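Local coordinates for protein maleylacetate reductase (Agrobacterium tumefaciens, PDB 3HL0) that probably catalyses the NADH-dependent reduction of maleylacetate to 3-oxoadipate, a step in the breakdown of gamma-resorcylate, at residues Met193-Leu198 against Ala282-Gly287; Asn172-Ala177 against Ala291-Phe296; Glu66-Met69 against Glu74-Lys77; Ile106-Asp111 against Leu130-Asn135. All coordinates share one frame; numbering follows the deposited sequence.

Interaction 1 (Met193-Leu198 against Ala282-Gly287); sequences MAVEGL and AALVGG
Leu284 carries this contact, reaching from the last turn of helix 279-285 toward Val195 and Leu198 on helix 188-210. Of its two methyl branches CD1 does the touching: it lies 3.8 Å from CB of Leu198 and 3.9 Å from the backbone O of Val195. The CG1 methyl of Val195 stands further off, 4.3 Å from the same Leu284 CD1, at the margin of the patch. One methyl thus meets the other helix at residues three apart, about one turn. Leu284 holds its CG opposite its own carbonyl carbon (chi1 -69°), and Leu198 has the same first torsion; its CB faces Leu284, while its branched end packs onto Met174 and Ala177. No hydrogen bond crosses, so the pairing is purely van der Waals. Just past Leu284 the chain turns in a Schellman motif: Gly286 has positive phi (69°), and Gly287 N donates to Ala282 O at 3.1 Å, with a weaker bond from Gly286 N to Ala283 O. This is plain helix packing within the C-terminal domain of an iron-containing alcohol dehydrogenase, away from the cofactor. Helix 188-210 has helix 163-180 against Ala194 and Leu198, and helix 215-234 against Met193 and Glu196; helix 279-285 adds Leu281 on Leu198 and Pro280 on Val195, while Leu284 also packs along helix 188-210 on Arg199 and Ile202.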
loop_
_atom_site.group_PDB
_atom_site.type_symbol
_atom_site.label_atom_id
_atom_site.label_comp_id
_atom_site.label_asym_id
_atom_site.label_seq_id
_atom_site.Cartn_x
_atom_site.Cartn_y
_atom_site.Cartn_z
HETATM N N MSE A 193 -23.969 18.624 8.044
HETATM C CA MSE A 193 -22.515 18.366 8.050
HETATM C C MSE A 193 -22.141 17.570 6.795
HETATM O O MSE A 193 -21.087 17.833 6.209
HETATM C CB MSE A 193 -22.078 17.587 9.277
HETATM C CG MSE A 193 -22.223 18.440 10.526
HETATM SE SE MSE A 193 -21.409 17.349 12.005
HETATM C CE MSE A 193 -21.667 18.508 13.469
ATOM N N ALA A 194 -22.991 16.622 6.412
ATOM C CA ALA A 194 -22.679 15.796 5.207
ATOM C C ALA A 194 -22.639 16.631 3.959
ATOM O O ALA A 194 -21.734 16.470 3.124
ATOM C CB ALA A 194 -23.708 14.631 5.063
ATOM N N VAL A 195 -23.607 17.520 3.783
ATOM C CA VAL A 195 -23.626 18.349 2.583
ATOM C C VAL A 195 -22.395 19.270 2.569
ATOM O O VAL A 195 -21.736 19.451 1.534
ATOM C CB VAL A 195 -24.947 19.146 2.480
ATOM C CG1 VAL A 195 -24.857 20.112 1.295
ATOM C CG2 VAL A 195 -26.080 18.146 2.261
ATOM N N GLU A 196 -22.072 19.869 3.710
ATOM C CA GLU A 196 -20.915 20.754 3.785
ATOM C C GLU A 196 -19.608 19.976 3.530
ATOM O O GLU A 196 -18.733 20.507 2.838
ATOM C CB GLU A 196 -20.893 21.456 5.137
ATOM C CG GLU A 196 -19.667 22.329 5.358
ATOM C CD GLU A 196 -19.618 23.614 4.548
ATOM O OE1 GLU A 196 -20.438 23.881 3.634
ATOM O OE2 GLU A 196 -18.675 24.378 4.843
ATOM N N GLY A 197 -19.484 18.755 4.080
ATOM C CA GLY A 197 -18.313 17.905 3.823
ATOM C C GLY A 197 -18.187 17.589 2.342
ATOM O O GLY A 197 -17.091 17.673 1.783
ATOM N N LEU A 198 -19.288 17.212 1.709
ATOM C CA LEU A 198 -19.270 17.001 0.233
ATOM C C LEU A 198 -18.861 18.242 -0.534
ATOM O O LEU A 198 -18.055 18.147 -1.476
ATOM C CB LEU A 198 -20.663 16.511 -0.220
ATOM C CG LEU A 198 -21.008 15.080 0.247
ATOM C CD1 LEU A 198 -22.523 14.830 0.199
ATOM C CD2 LEU A 198 -20.246 14.031 -0.622
ATOM N N ALA A 282 -26.693 15.519 -5.775
ATOM C CA ALA A 282 -26.898 15.704 -7.207
ATOM C C ALA A 282 -26.594 17.177 -7.609
ATOM O O ALA A 282 -25.957 17.401 -8.625
ATOM C CB ALA A 282 -28.336 15.323 -7.575
ATOM N N ALA A 283 -27.051 18.135 -6.806
ATOM C CA ALA A 283 -26.818 19.560 -7.089
ATOM C C ALA A 283 -25.346 19.874 -7.080
ATOM O O ALA A 283 -24.846 20.608 -7.937
ATOM C CB ALA A 283 -27.593 20.446 -6.086
ATOM N N LEU A 284 -24.607 19.272 -6.140
ATOM C CA LEU A 284 -23.181 19.559 -6.046
ATOM C C LEU A 284 -22.348 18.945 -7.162
ATOM O O LEU A 284 -21.272 19.455 -7.488
ATOM C CB LEU A 284 -22.632 19.089 -4.686
ATOM C CG LEU A 284 -23.089 19.838 -3.450
ATOM C CD1 LEU A 284 -22.651 19.104 -2.205
ATOM C CD2 LEU A 284 -22.502 21.267 -3.509
ATOM N N VAL A 285 -22.796 17.815 -7.710
ATOM C CA VAL A 285 -22.094 17.204 -8.832
ATOM C C VAL A 285 -22.633 17.651 -10.184
ATOM O O VAL A 285 -22.098 17.252 -11.212
ATOM C CB VAL A 285 -21.921 15.624 -8.725
ATOM C CG1 VAL A 285 -21.096 15.282 -7.503
ATOM C CG2 VAL A 285 -23.233 14.908 -8.671
ATOM N N GLY A 286 -23.677 18.472 -10.157
ATOM C CA GLY A 286 -24.220 19.080 -11.392
ATOM C C GLY A 286 -24.887 18.076 -12.300
ATOM O O GLY A 286 -24.789 18.169 -13.545
ATOM N N GLY A 287 -25.592 17.113 -11.719
ATOM C CA GLY A 287 -26.276 16.125 -12.531
ATOM C C GLY A 287 -27.030 15.138 -11.702
ATOM O O GLY A 287 -27.802 15.535 -10.811
#

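Interaction 2 (Asn172-Ala177 against Ala291-Phe296); sequences NAMAHA and AGLFDF
Met174, a selenomethionine in this crystal, reaches from helix 163-180 to Phe296 and Leu293 on helix 289-300 in a Met-aromatic contact within the all-helical C-terminal part of the iron-containing alcohol dehydrogenase fold. The backbones stay well apart, CA of Met174 lying 9.7 Å from CA of Leu293, and three buried side chains bridge the distance. Met174 leaves its helix with CG opposite the carbonyl carbon (chi1 -69°), runs straight through CB and CG, then bends at the last torsion (chi3 59°). That bend brings the terminal methyl CE to the leucine and keeps SE against the aromatic ring. CE comes within 3.6 Å of CD2 of Leu293, the two side chains passing alongside each other in opposite directions. Leu293 and Phe296 are three residues apart on one helical face, but their first torsions differ: the leucine CG stands opposite its carbonyl carbon, whereas the phenylalanine CG stands opposite its backbone N. The ring is thereby carried to the selenium. SE is 4.7 Å from the centroid of the Phe296 ring and 62° off the ring normal, an oblique approach. Contacts are apolar throughout, with no hydrogen bond between the segments. Met174 also rests on Met201 and Ile202 of helix 188-210, so it lies where three helices meet. On the ring, CE2 of Phe296 is the atom most closely met, 3.6 Å from SE of Met174 and 3.9 Å from its CE.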
loop_
_atom_site.group_PDB
_atom_site.type_symbol
_atom_site.label_atom_id
_atom_site.label_comp_id
_atom_site.label_asym_id
_atom_site.label_seq_id
_atom_site.Cartn_x
_atom_site.Cartn_y
_atom_site.Cartn_z
ATOM N N ASN A 172 -13.353 8.228 -0.387
ATOM C CA ASN A 172 -13.763 7.464 0.803
ATOM C C ASN A 172 -14.489 8.371 1.808
ATOM O O ASN A 172 -15.537 8.007 2.369
ATOM C CB ASN A 172 -12.500 6.816 1.437
ATOM C CG ASN A 172 -12.791 5.896 2.633
ATOM O OD1 ASN A 172 -13.911 5.446 2.902
ATOM N ND2 ASN A 172 -11.726 5.592 3.350
ATOM N N ALA A 173 -13.947 9.567 2.020
ATOM C CA ALA A 173 -14.621 10.544 2.901
ATOM C C ALA A 173 -16.000 10.881 2.347
ATOM O O ALA A 173 -17.017 10.850 3.069
ATOM C CB ALA A 173 -13.759 11.846 3.020
HETATM N N MSE A 174 -16.042 11.202 1.066
HETATM C CA MSE A 174 -17.319 11.583 0.426
HETATM C C MSE A 174 -18.354 10.460 0.575
HETATM O O MSE A 174 -19.556 10.725 0.733
HETATM C CB MSE A 174 -17.139 11.920 -1.048
HETATM C CG MSE A 174 -16.355 13.195 -1.180
HETATM SE SE MSE A 174 -15.946 13.652 -3.007
HETATM C CE MSE A 174 -17.670 13.761 -3.692
ATOM N N ALA A 175 -17.899 9.201 0.535
ATOM C CA ALA A 175 -18.838 8.100 0.709
ATOM C C ALA A 175 -19.570 8.128 2.058
ATOM O O ALA A 175 -20.749 7.814 2.126
ATOM C CB ALA A 175 -18.095 6.744 0.523
ATOM N N HIS A 176 -18.844 8.493 3.135
ATOM C CA HIS A 176 -19.457 8.583 4.487
ATOM C C HIS A 176 -20.585 9.618 4.418
ATOM O O HIS A 176 -21.691 9.350 4.921
ATOM C CB HIS A 176 -18.440 9.057 5.528
ATOM C CG HIS A 176 -17.137 8.311 5.575
ATOM N ND1 HIS A 176 -16.989 6.965 5.306
ATOM C CD2 HIS A 176 -15.903 8.768 5.932
ATOM C CE1 HIS A 176 -15.712 6.629 5.454
ATOM N NE2 HIS A 176 -15.045 7.704 5.875
ATOM N N ALA A 177 -20.304 10.771 3.798
ATOM C CA ALA A 177 -21.326 11.855 3.733
ATOM C C ALA A 177 -22.507 11.488 2.872
ATOM O O ALA A 177 -23.661 11.736 3.229
ATOM C CB ALA A 177 -20.694 13.132 3.230
ATOM N N ALA A 291 -24.157 9.118 -11.485
ATOM C CA ALA A 291 -23.387 9.489 -12.676
ATOM C C ALA A 291 -22.488 10.700 -12.472
ATOM O O ALA A 291 -21.366 10.771 -12.955
ATOM C CB ALA A 291 -24.335 9.705 -13.900
ATOM N N GLY A 292 -22.999 11.692 -11.755
ATOM C CA GLY A 292 -22.182 12.853 -11.467
ATOM C C GLY A 292 -20.973 12.538 -10.622
ATOM O O GLY A 292 -19.905 13.107 -10.823
ATOM N N LEU A 293 -21.116 11.620 -9.669
ATOM C CA LEU A 293 -19.941 11.145 -8.921
ATOM C C LEU A 293 -18.933 10.471 -9.824
ATOM O O LEU A 293 -17.741 10.626 -9.642
ATOM C CB LEU A 293 -20.349 10.194 -7.754
ATOM C CG LEU A 293 -20.894 10.896 -6.523
ATOM C CD1 LEU A 293 -21.565 9.837 -5.632
ATOM C CD2 LEU A 293 -19.737 11.687 -5.761
ATOM N N PHE A 294 -19.425 9.636 -10.748
ATOM C CA PHE A 294 -18.532 8.999 -11.719
ATOM C C PHE A 294 -17.745 10.034 -12.531
ATOM O O PHE A 294 -16.523 9.918 -12.693
ATOM C CB PHE A 294 -19.394 8.100 -12.646
ATOM C CG PHE A 294 -18.608 7.366 -13.698
ATOM C CD1 PHE A 294 -18.233 6.042 -13.479
ATOM C CD2 PHE A 294 -18.302 7.976 -14.915
ATOM C CE1 PHE A 294 -17.559 5.325 -14.446
ATOM C CE2 PHE A 294 -17.597 7.261 -15.900
ATOM C CZ PHE A 294 -17.241 5.931 -15.646
ATOM N N ASP A 295 -18.442 11.072 -13.002
ATOM C CA ASP A 295 -17.763 12.125 -13.765
ATOM C C ASP A 295 -16.755 12.867 -12.891
ATOM O O ASP A 295 -15.647 13.194 -13.340
ATOM C CB ASP A 295 -18.773 13.119 -14.348
ATOM C CG ASP A 295 -19.704 12.492 -15.388
ATOM O OD1 ASP A 295 -19.397 11.396 -15.895
ATOM O OD2 ASP A 295 -20.745 13.120 -15.706
ATOM N N PHE A 296 -17.135 13.117 -11.621
ATOM C CA PHE A 296 -16.220 13.809 -10.714
ATOM C C PHE A 296 -14.965 12.968 -10.449
ATOM O O PHE A 296 -13.851 13.481 -10.463
ATOM C CB PHE A 296 -16.963 14.142 -9.400
ATOM C CG PHE A 296 -16.084 14.752 -8.354
ATOM C CD1 PHE A 296 -15.602 16.070 -8.471
ATOM C CD2 PHE A 296 -15.685 14.005 -7.258
ATOM C CE1 PHE A 296 -14.768 16.613 -7.495
ATOM C CE2 PHE A 296 -14.845 14.542 -6.292
ATOM C CZ PHE A 296 -14.386 15.838 -6.384
#

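Interaction 3 (Glu66-Met69 against Glu74-Lys77); sequences EAAM and EVTK
Ala68 is extended (phi -126°, psi 152°) in the irregular chain 66-69 and passes beside the opening turns of helix 73-85, where Val75 faces it. Val75 meets this chain with both of its methyls. CG1, held opposite the valine's own backbone N (chi1 172°), lies 3.5 Å from the backbone O of Glu66, a van der Waals contact of a methyl with a carbonyl oxygen. CG2 comes to 4.1 Å from CB of Ala68. The two branches thus touch the loop at points two residues apart, one on backbone and one on a methyl. Between these points Ala67 turns its CB away from the helix, packs on Leu102 and Thr42, and makes a backbone hydrogen bond with Ser41. No hydrogen bond joins the two segments. On the helix itself, NZ of Lys77 forms a salt bridge with OE2 of Glu74 at 3.2 Å, three residues back, meeting the carboxylate from well out of its plane. The second subunit comes close here: its Pro72 packs on Glu66 and its Glu66 on Glu74, so the contact lies by the dimer interface. Ala68 is about 9 Å from the bound NAD and about 7 Å, between side chains, from the cofactor-binding Thr42 and Ser98. In the fold, 66-69 belongs to the loop from strand 60-64, outermost in the parallel sheet within this chain, into helix 73-85, on whose first turns 74-77 lies; this beta-alpha-beta crossover leads to strand 90-95, and Thr76 packs its helix against helix 97-110.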
loop_
_atom_site.group_PDB
_atom_site.type_symbol
_atom_site.label_atom_id
_atom_site.label_comp_id
_atom_site.label_asym_id
_atom_site.label_seq_id
_atom_site.Cartn_x
_atom_site.Cartn_y
_atom_site.Cartn_z
ATOM N N GLU A 66 5.238 0.360 13.790
ATOM C CA GLU A 66 4.931 -0.845 13.004
ATOM C C GLU A 66 3.449 -1.058 12.736
ATOM O O GLU A 66 2.999 -2.201 12.548
ATOM C CB GLU A 66 5.552 -2.076 13.662
ATOM C CG GLU A 66 7.069 -2.125 13.517
ATOM C CD GLU A 66 7.697 -3.109 14.454
ATOM O OE1 GLU A 66 7.196 -4.261 14.542
ATOM O OE2 GLU A 66 8.697 -2.732 15.100
ATOM N N ALA A 67 2.676 0.042 12.714
ATOM C CA ALA A 67 1.251 -0.067 12.436
ATOM C C ALA A 67 1.103 -0.725 11.077
ATOM O O ALA A 67 1.874 -0.436 10.150
ATOM C CB ALA A 67 0.597 1.285 12.432
ATOM N N ALA A 68 0.134 -1.629 10.982
ATOM C CA ALA A 68 0.046 -2.545 9.862
ATOM C C ALA A 68 -1.332 -2.452 9.227
ATOM O O ALA A 68 -2.321 -2.140 9.903
ATOM C CB ALA A 68 0.320 -3.982 10.352
HETATM N N MSE A 69 -1.415 -2.752 7.930
HETATM C CA MSE A 69 -2.728 -2.777 7.256
HETATM C C MSE A 69 -3.660 -3.736 8.000
HETATM O O MSE A 69 -3.244 -4.840 8.365
HETATM C CB MSE A 69 -2.576 -3.232 5.778
ATOM N N GLU A 74 -1.944 -9.553 16.389
ATOM C CA GLU A 74 -0.588 -9.826 16.877
ATOM C C GLU A 74 0.285 -8.580 16.934
ATOM O O GLU A 74 1.059 -8.424 17.870
ATOM C CB GLU A 74 0.095 -10.992 16.160
ATOM C CG GLU A 74 -0.589 -12.333 16.431
ATOM C CD GLU A 74 -0.650 -12.719 17.928
ATOM O OE1 GLU A 74 0.372 -12.585 18.634
ATOM O OE2 GLU A 74 -1.721 -13.178 18.397
ATOM N N VAL A 75 0.096 -7.661 15.977
ATOM C CA VAL A 75 0.765 -6.377 16.037
ATOM C C VAL A 75 0.232 -5.545 17.214
ATOM O O VAL A 75 1.003 -4.924 17.961
ATOM C CB VAL A 75 0.608 -5.596 14.703
ATOM C CG1 VAL A 75 1.154 -4.159 14.836
ATOM C CG2 VAL A 75 1.319 -6.336 13.584
ATOM N N THR A 76 -1.083 -5.538 17.398
ATOM C CA THR A 76 -1.649 -4.822 18.542
ATOM C C THR A 76 -1.085 -5.358 19.869
ATOM O O THR A 76 -0.732 -4.584 20.757
ATOM C CB THR A 76 -3.161 -4.926 18.546
ATOM O OG1 THR A 76 -3.645 -4.228 17.393
ATOM C CG2 THR A 76 -3.761 -4.305 19.835
ATOM N N LYS A 77 -0.993 -6.674 20.005
ATOM C CA LYS A 77 -0.401 -7.249 21.246
ATOM C C LYS A 77 0.999 -6.728 21.523
ATOM O O LYS A 77 1.310 -6.332 22.656
ATOM C CB LYS A 77 -0.410 -8.770 21.185
ATOM C CG LYS A 77 -1.819 -9.299 21.316
ATOM C CD LYS A 77 -1.850 -10.811 21.320
ATOM C CE LYS A 77 -3.282 -11.322 21.438
ATOM N NZ LYS A 77 -3.825 -11.537 20.086
#

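Interaction 4 (Ile106-Asp111 against Leu130-Asn135); sequences IALRTD and LGQTEN
Gln132 on strand 129-134 reaches toward helix 97-110 and meets Arg109 head-on, with Leu108 crossing near its amide. From its CB, which lies on the side facing the helix, the chain runs out extended through CG (chi2 178°); contacts with 106-111 begin at the amide. CD lies 3.9 Å from NH1 of Arg109, at the edge of the guanidinium. OE1 is gripped by both terminal nitrogens of that group, accepting a hydrogen bond from Arg109 NH1 at 2.9 Å and another from Arg109 NH2 at 3.1 Å. The two donors reach OE1 from opposite faces of the amide plane, because guanidinium and amide stand 84° apart; both bonds are bent. The other amide atom, NE2, rests 4.1 Å from CD2 of Leu108. Arg109 NH1 also bonds Ala105 O one turn back, which would help fix the rotation of the guanidinium. The helix belongs to the nucleotide-binding N-terminal domain and begins at the cofactor-binding Gly97 and Ser98, while the strand is half of an antiparallel hairpin with strand 137-142; the axes of segments 106-110 and 130-134 are 91° apart. Next to the polar pair, CD2 of Leu108 packs at 4.0 Å on CD2 of Leu130, a side chain about 6 Å from the bound NAD. Leu130 lies further on Lys104 and Ala105 of the helix, and Leu108 on Met141 of the hairpin partner strand.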
loop_
_atom_site.group_PDB
_atom_site.type_symbol
_atom_site.label_atom_id
_atom_site.label_comp_id
_atom_site.label_asym_id
_atom_site.label_seq_id
_atom_site.Cartn_x
_atom_site.Cartn_y
_atom_site.Cartn_z
ATOM N N ILE A 106 -5.233 -0.340 20.839
ATOM C CA ILE A 106 -4.479 -0.208 22.100
ATOM C C ILE A 106 -5.420 0.362 23.172
ATOM O O ILE A 106 -5.469 -0.149 24.272
ATOM C CB ILE A 106 -3.225 0.704 21.924
ATOM C CG1 ILE A 106 -2.208 0.032 21.011
ATOM C CG2 ILE A 106 -2.605 1.074 23.287
ATOM C CD1 ILE A 106 -1.122 1.007 20.490
ATOM N N ALA A 107 -6.198 1.392 22.839
ATOM C CA ALA A 107 -7.173 1.949 23.785
ATOM C C ALA A 107 -8.179 0.891 24.261
ATOM O O ALA A 107 -8.519 0.856 25.466
ATOM C CB ALA A 107 -7.910 3.144 23.152
ATOM N N LEU A 108 -8.637 0.033 23.359
ATOM C CA LEU A 108 -9.580 -1.040 23.755
ATOM C C LEU A 108 -9.024 -1.915 24.881
ATOM O O LEU A 108 -9.766 -2.374 25.753
ATOM C CB LEU A 108 -9.968 -1.914 22.548
ATOM C CG LEU A 108 -10.900 -3.107 22.750
ATOM C CD1 LEU A 108 -12.296 -2.621 23.146
ATOM C CD2 LEU A 108 -10.982 -3.868 21.451
ATOM N N ARG A 109 -7.713 -2.115 24.872
ATOM C CA ARG A 109 -7.074 -3.088 25.733
ATOM C C ARG A 109 -6.489 -2.460 26.988
ATOM O O ARG A 109 -6.226 -3.151 27.976
ATOM C CB ARG A 109 -5.981 -3.810 24.942
ATOM C CG ARG A 109 -6.579 -4.787 23.931
ATOM C CD ARG A 109 -5.598 -5.152 22.850
ATOM N NE ARG A 109 -6.128 -6.214 22.006
ATOM C CZ ARG A 109 -6.885 -6.019 20.920
ATOM N NH1 ARG A 109 -7.236 -4.805 20.529
ATOM N NH2 ARG A 109 -7.313 -7.053 20.215
ATOM N N THR A 110 -6.282 -1.148 26.974
ATOM C CA THR A 110 -5.548 -0.487 28.056
ATOM C C THR A 110 -6.264 0.752 28.601
ATOM O O THR A 110 -5.790 1.377 29.566
ATOM C CB THR A 110 -4.194 0.031 27.558
ATOM O OG1 THR A 110 -4.444 1.098 26.630
ATOM C CG2 THR A 110 -3.369 -1.053 26.861
ATOM N N ASP A 111 -7.353 1.140 27.953
ATOM C CA ASP A 111 -8.024 2.425 28.191
ATOM C C ASP A 111 -7.110 3.673 28.026
ATOM O O ASP A 111 -7.393 4.740 28.584
ATOM C CB ASP A 111 -8.768 2.437 29.536
ATOM C CG ASP A 111 -10.119 3.152 29.449
ATOM O OD1 ASP A 111 -10.774 3.100 28.374
ATOM O OD2 ASP A 111 -10.518 3.762 30.463
ATOM N N LEU A 130 -13.968 0.148 15.239
ATOM C CA LEU A 130 -12.637 -0.446 15.101
ATOM C C LEU A 130 -12.724 -1.776 14.326
ATOM O O LEU A 130 -13.498 -2.642 14.708
ATOM C CB LEU A 130 -12.022 -0.691 16.499
ATOM C CG LEU A 130 -10.750 -1.542 16.508
ATOM C CD1 LEU A 130 -9.573 -0.873 15.763
ATOM C CD2 LEU A 130 -10.371 -1.894 17.969
ATOM N N GLY A 131 -11.958 -1.887 13.240
ATOM C CA GLY A 131 -11.787 -3.139 12.481
ATOM C C GLY A 131 -10.437 -3.759 12.824
ATOM O O GLY A 131 -9.440 -3.047 12.974
ATOM N N GLN A 132 -10.422 -5.091 12.999
ATOM C CA GLN A 132 -9.190 -5.799 13.317
ATOM C C GLN A 132 -9.127 -7.076 12.487
ATOM O O GLN A 132 -10.134 -7.500 11.935
ATOM C CB GLN A 132 -9.115 -6.135 14.813
ATOM C CG GLN A 132 -9.268 -4.910 15.720
ATOM C CD GLN A 132 -9.242 -5.264 17.176
ATOM O OE1 GLN A 132 -8.175 -5.381 17.794
ATOM N NE2 GLN A 132 -10.420 -5.438 17.755
ATOM N N THR A 133 -7.945 -7.653 12.367
ATOM C CA THR A 133 -7.803 -8.941 11.695
ATOM C C THR A 133 -7.348 -9.912 12.752
ATOM O O THR A 133 -6.363 -9.676 13.430
ATOM C CB THR A 133 -6.795 -8.868 10.538
ATOM O OG1 THR A 133 -7.252 -7.878 9.613
ATOM C CG2 THR A 133 -6.712 -10.217 9.787
ATOM N N GLU A 134 -8.095 -10.999 12.900
ATOM C CA GLU A 134 -7.736 -12.036 13.838
ATOM C C GLU A 134 -7.943 -13.374 13.157
ATOM O O GLU A 134 -8.994 -13.595 12.559
ATOM C CB GLU A 134 -8.610 -11.940 15.083
ATOM C CG GLU A 134 -8.109 -12.832 16.210
ATOM C CD GLU A 134 -8.769 -12.526 17.540
ATOM O OE1 GLU A 134 -9.657 -11.631 17.594
ATOM O OE2 GLU A 134 -8.401 -13.193 18.525
ATOM N N ASN A 135 -6.940 -14.250 13.232
ATOM C CA ASN A 135 -6.989 -15.566 12.564
ATOM C C ASN A 135 -7.396 -15.421 11.103
ATOM O O ASN A 135 -8.230 -16.173 10.595
ATOM C CB ASN A 135 -7.942 -16.525 13.282
ATOM C CG ASN A 135 -7.492 -16.853 14.691
ATOM O OD1 ASN A 135 -6.296 -16.798 15.021
ATOM N ND2 ASN A 135 -8.453 -17.221 15.534
#

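The four contacts fall into two pairs, one in each family region. Interactions 3 and 4 come first along the chain; their centres are 10 Å apart and they touch where Thr76 CG2 lies 3.6 Å from Arg109 NH1, joining helix 73-85 to helix 97-110 beside the NAD site. Interactions 1 and 2 follow, touching, with centres 9 Å apart, and use neighbouring helices: 163-180 precedes 188-210 in the chain, and 279-285 precedes 289-300. Interaction 2 spans the longer chain interval and encloses interaction 1. The pairs lie on opposite sides of the chain's centre, their centres 30 to 36 Å apart: 3 and 4 in the N-terminal part with the sheet, 1 and 2 in the all-helical C-terminal part.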